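Local coordinates for 3',5'-cyclic-nucleotide phosphodiesterase 1 (Saccharomyces cerevisiae, PDB 4OJV), which belongs to the class-II cyclic-nucleotide phosphodiesterase family, within the metallo-hydrolase superfamily, and carries two zinc ions, at residues F4-N12 against A42-M50. Numbering follows the deposited sequence.
Sequences FEITILGAN and AGMYQLREM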
loop_
_atom_site.group_PDB
_atom_site.type_symbol
_atom_site.label_atom_id
_atom_site.label_comp_id
_atom_site.label_asym_id
_atom_site.label_seq_id
_atom_site.Cartn_x
_atom_site.Cartn_y
_atom_site.Cartn_z
ATOM N N PHE A 4 9.406 2.925 -26.582
ATOM C CA PHE A 4 8.912 3.103 -25.210
ATOM C C PHE A 4 9.741 2.343 -24.193
ATOM O O PHE A 4 10.141 1.204 -24.437
ATOM C CB PHE A 4 7.468 2.606 -25.102
ATOM C CG PHE A 4 6.492 3.341 -25.979
ATOM C CD1 PHE A 4 5.957 4.556 -25.576
ATOM C CD2 PHE A 4 6.086 2.800 -27.196
ATOM C CE1 PHE A 4 5.047 5.230 -26.377
ATOM C CE2 PHE A 4 5.172 3.465 -28.001
ATOM C CZ PHE A 4 4.650 4.680 -27.592
ATOM N N GLU A 5 9.955 2.962 -23.035
ATOM C CA GLU A 5 10.452 2.258 -21.859
ATOM C C GLU A 5 9.340 2.221 -20.819
ATOM O O GLU A 5 8.782 3.267 -20.457
ATOM C CB GLU A 5 11.691 2.937 -21.273
ATOM C CG GLU A 5 12.901 2.853 -22.188
ATOM C CD GLU A 5 14.124 3.604 -21.676
ATOM O OE1 GLU A 5 15.132 3.638 -22.417
ATOM O OE2 GLU A 5 14.081 4.155 -20.555
ATOM N N ILE A 6 9.013 1.017 -20.357
ATOM C CA ILE A 6 7.938 0.828 -19.383
ATOM C C ILE A 6 8.531 0.212 -18.126
ATOM O O ILE A 6 9.012 -0.922 -18.162
ATOM C CB ILE A 6 6.819 -0.091 -19.916
ATOM C CG1 ILE A 6 6.253 0.416 -21.255
ATOM C CG2 ILE A 6 5.722 -0.226 -18.862
ATOM C CD1 ILE A 6 5.145 -0.461 -21.805
ATOM N N THR A 7 8.511 0.957 -17.023
ATOM C CA THR A 7 8.979 0.435 -15.747
ATOM C C THR A 7 7.777 -0.148 -15.007
ATOM O O THR A 7 6.813 0.562 -14.729
ATOM C CB THR A 7 9.625 1.526 -14.874
ATOM O OG1 THR A 7 10.556 2.298 -15.643
ATOM C CG2 THR A 7 10.351 0.889 -13.700
ATOM N N ILE A 8 7.842 -1.432 -14.690
ATOM C CA ILE A 8 6.771 -2.092 -13.952
ATOM C C ILE A 8 7.002 -1.881 -12.461
ATOM O O ILE A 8 7.847 -2.544 -11.865
ATOM C CB ILE A 8 6.695 -3.598 -14.271
ATOM C CG1 ILE A 8 6.702 -3.838 -15.786
ATOM C CG2 ILE A 8 5.473 -4.213 -13.594
ATOM C CD1 ILE A 8 5.487 -3.346 -16.524
ATOM N N LEU A 9 6.296 -0.923 -11.864
ATOM C CA LEU A 9 6.403 -0.725 -10.420
ATOM C C LEU A 9 5.542 -1.710 -9.661
ATOM O O LEU A 9 5.934 -2.196 -8.598
ATOM C CB LEU A 9 6.068 0.708 -10.005
ATOM C CG LEU A 9 7.009 1.791 -10.518
ATOM C CD1 LEU A 9 6.670 3.124 -9.881
ATOM C CD2 LEU A 9 8.479 1.457 -10.278
ATOM N N GLY A 10 4.362 -2.000 -10.200
ATOM C CA GLY A 10 3.456 -2.927 -9.548
ATOM C C GLY A 10 2.565 -3.603 -10.558
ATOM O O GLY A 10 2.019 -2.954 -11.463
ATOM N N ALA A 11 2.437 -4.919 -10.424
ATOM C CA ALA A 11 1.583 -5.706 -11.305
ATOM C C ALA A 11 0.745 -6.713 -10.517
ATOM O O ALA A 11 0.199 -7.643 -11.086
ATOM C CB ALA A 11 2.415 -6.412 -12.370
ATOM N N ASN A 12 0.641 -6.503 -9.209
ATOM C CA ASN A 12 -0.088 -7.389 -8.306
ATOM C C ASN A 12 -1.578 -7.054 -8.320
ATOM O O ASN A 12 -1.948 -5.897 -8.132
ATOM C CB ASN A 12 0.518 -7.194 -6.915
ATOM C CG ASN A 12 -0.211 -7.928 -5.815
ATOM O OD1 ASN A 12 -0.933 -8.887 -6.040
ATOM N ND2 ASN A 12 -0.015 -7.456 -4.598
ATOM N N ALA A 42 1.791 0.797 -6.673
ATOM C CA ALA A 42 3.217 0.908 -6.319
ATOM C C ALA A 42 3.869 2.198 -6.829
ATOM O O ALA A 42 3.709 2.527 -7.997
ATOM C CB ALA A 42 3.959 -0.298 -6.852
ATOM N N GLY A 43 4.640 2.887 -5.971
ATOM C CA GLY A 43 5.233 4.202 -6.287
ATOM C C GLY A 43 6.641 4.415 -5.714
ATOM O O GLY A 43 7.563 3.656 -6.042
ATOM N N MET A 44 6.811 5.416 -4.840
ATOM C CA MET A 44 8.128 5.731 -4.255
ATOM C C MET A 44 8.829 4.532 -3.655
ATOM O O MET A 44 10.040 4.378 -3.817
ATOM C CB MET A 44 8.002 6.777 -3.145
ATOM C CG MET A 44 7.731 8.184 -3.612
ATOM S SD MET A 44 7.694 9.308 -2.206
ATOM C CE MET A 44 9.409 9.734 -2.006
ATOM N N TYR A 45 8.089 3.722 -2.904
ATOM C CA TYR A 45 8.686 2.583 -2.224
ATOM C C TYR A 45 9.359 1.667 -3.235
ATOM O O TYR A 45 10.476 1.175 -3.018
ATOM C CB TYR A 45 7.619 1.839 -1.409
ATOM C CG TYR A 45 8.157 0.820 -0.440
ATOM C CD1 TYR A 45 8.622 -0.412 -0.893
ATOM C CD2 TYR A 45 8.186 1.074 0.931
ATOM C CE1 TYR A 45 9.110 -1.369 -0.010
ATOM C CE2 TYR A 45 8.669 0.128 1.820
ATOM C CZ TYR A 45 9.129 -1.088 1.345
ATOM O OH TYR A 45 9.605 -2.031 2.227
ATOM N N GLN A 46 8.681 1.441 -4.354
ATOM C CA GLN A 46 9.207 0.539 -5.356
ATOM C C GLN A 46 10.365 1.147 -6.144
ATOM O O GLN A 46 11.337 0.450 -6.457
ATOM C CB GLN A 46 8.088 0.061 -6.284
ATOM C CG GLN A 46 8.485 -1.059 -7.249
ATOM C CD GLN A 46 9.263 -2.215 -6.621
ATOM O OE1 GLN A 46 8.954 -2.684 -5.524
ATOM N NE2 GLN A 46 10.285 -2.683 -7.331
ATOM N N LEU A 47 10.290 2.442 -6.436
ATOM C CA LEU A 47 11.425 3.140 -7.034
ATOM C C LEU A 47 12.666 2.990 -6.163
ATOM O O LEU A 47 13.759 2.709 -6.668
ATOM C CB LEU A 47 11.101 4.612 -7.260
ATOM C CG LEU A 47 10.103 4.874 -8.388
ATOM C CD1 LEU A 47 9.587 6.300 -8.331
ATOM C CD2 LEU A 47 10.705 4.575 -9.755
ATOM N N ARG A 48 12.495 3.143 -4.855
ATOM C CA ARG A 48 13.614 2.999 -3.931
ATOM C C ARG A 48 14.226 1.595 -3.994
ATOM O O ARG A 48 15.454 1.452 -4.013
ATOM C CB ARG A 48 13.172 3.311 -2.510
ATOM C CG ARG A 48 14.324 3.403 -1.517
ATOM C CD ARG A 48 13.834 3.851 -0.160
ATOM N NE ARG A 48 12.932 2.861 0.418
ATOM C CZ ARG A 48 12.241 3.017 1.544
ATOM N NH1 ARG A 48 12.323 4.139 2.249
ATOM N NH2 ARG A 48 11.454 2.038 1.966
ATOM N N GLU A 49 13.376 0.569 -4.026
ATOM C CA GLU A 49 13.844 -0.814 -4.125
ATOM C C GLU A 49 14.679 -1.023 -5.371
ATOM O O GLU A 49 15.721 -1.685 -5.333
ATOM C CB GLU A 49 12.657 -1.778 -4.149
ATOM C CG GLU A 49 12.000 -2.015 -2.799
ATOM C CD GLU A 49 12.965 -2.531 -1.746
ATOM O OE1 GLU A 49 13.688 -3.522 -2.006
ATOM O OE2 GLU A 49 12.989 -1.948 -0.649
ATOM N N MET A 50 14.220 -0.448 -6.479
ATOM C CA MET A 50 14.886 -0.622 -7.755
ATOM C C MET A 50 16.215 0.116 -7.776
ATOM O O MET A 50 17.154 -0.347 -8.421
ATOM C CB MET A 50 13.972 -0.194 -8.908
ATOM C CG MET A 50 12.721 -1.059 -9.029
ATOM S SD MET A 50 11.598 -0.582 -10.357
ATOM C CE MET A 50 12.639 -0.921 -11.763
#
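Leu9 packs against the first turns of helix 44-53 from the corner next to strand 4-8, where Leu9 and Gly10 form a classic beta bulge against strand 22-27. The contact seats this helix on the mixed sheet that includes strand 4-8, consistent with the alpha-beta/beta-alpha sandwich of metallo-beta-lactamase-like proteins, and no hydrogen bond crosses it. Packing is tightest around the Leu9 carbonyl: Gln46 CG at 3.1 Å and Ala42 CB at 3.2 Å press on Leu9 O, a buried oxygen with no hydrogen-bond partner in the model. Gln46 reaches it because its CG lies anti to the backbone N (chi1 -171°). The amide of this partly exposed residue is the looser side: a bend at chi2 carries it past, with Gln46 CD 3.9 Å from Leu9 O. Beside it, Gly10 passes close to the loop before the helix, its CA 5.0 Å from Ala42 CA. Leu9 CD1 lies near the carbonyl oxygens of Ala42 and Gly43, just before the helix, whereas CD2 meets Leu47 CD2 at 3.9 Å. Tyr45 turns to the second subunit, whose Tyr18 stacks on its ring and whose Glu17 accepts hydrogen bonds from Gly43 N and Tyr45 N. Further along the helix, Met50 crosses Leu9 at about a right angle, its SD 3.7 Å from Leu9 CD2, and the bend at chi3 (65°) brings Met50 CE to 3.5 Å from Thr7 CG2.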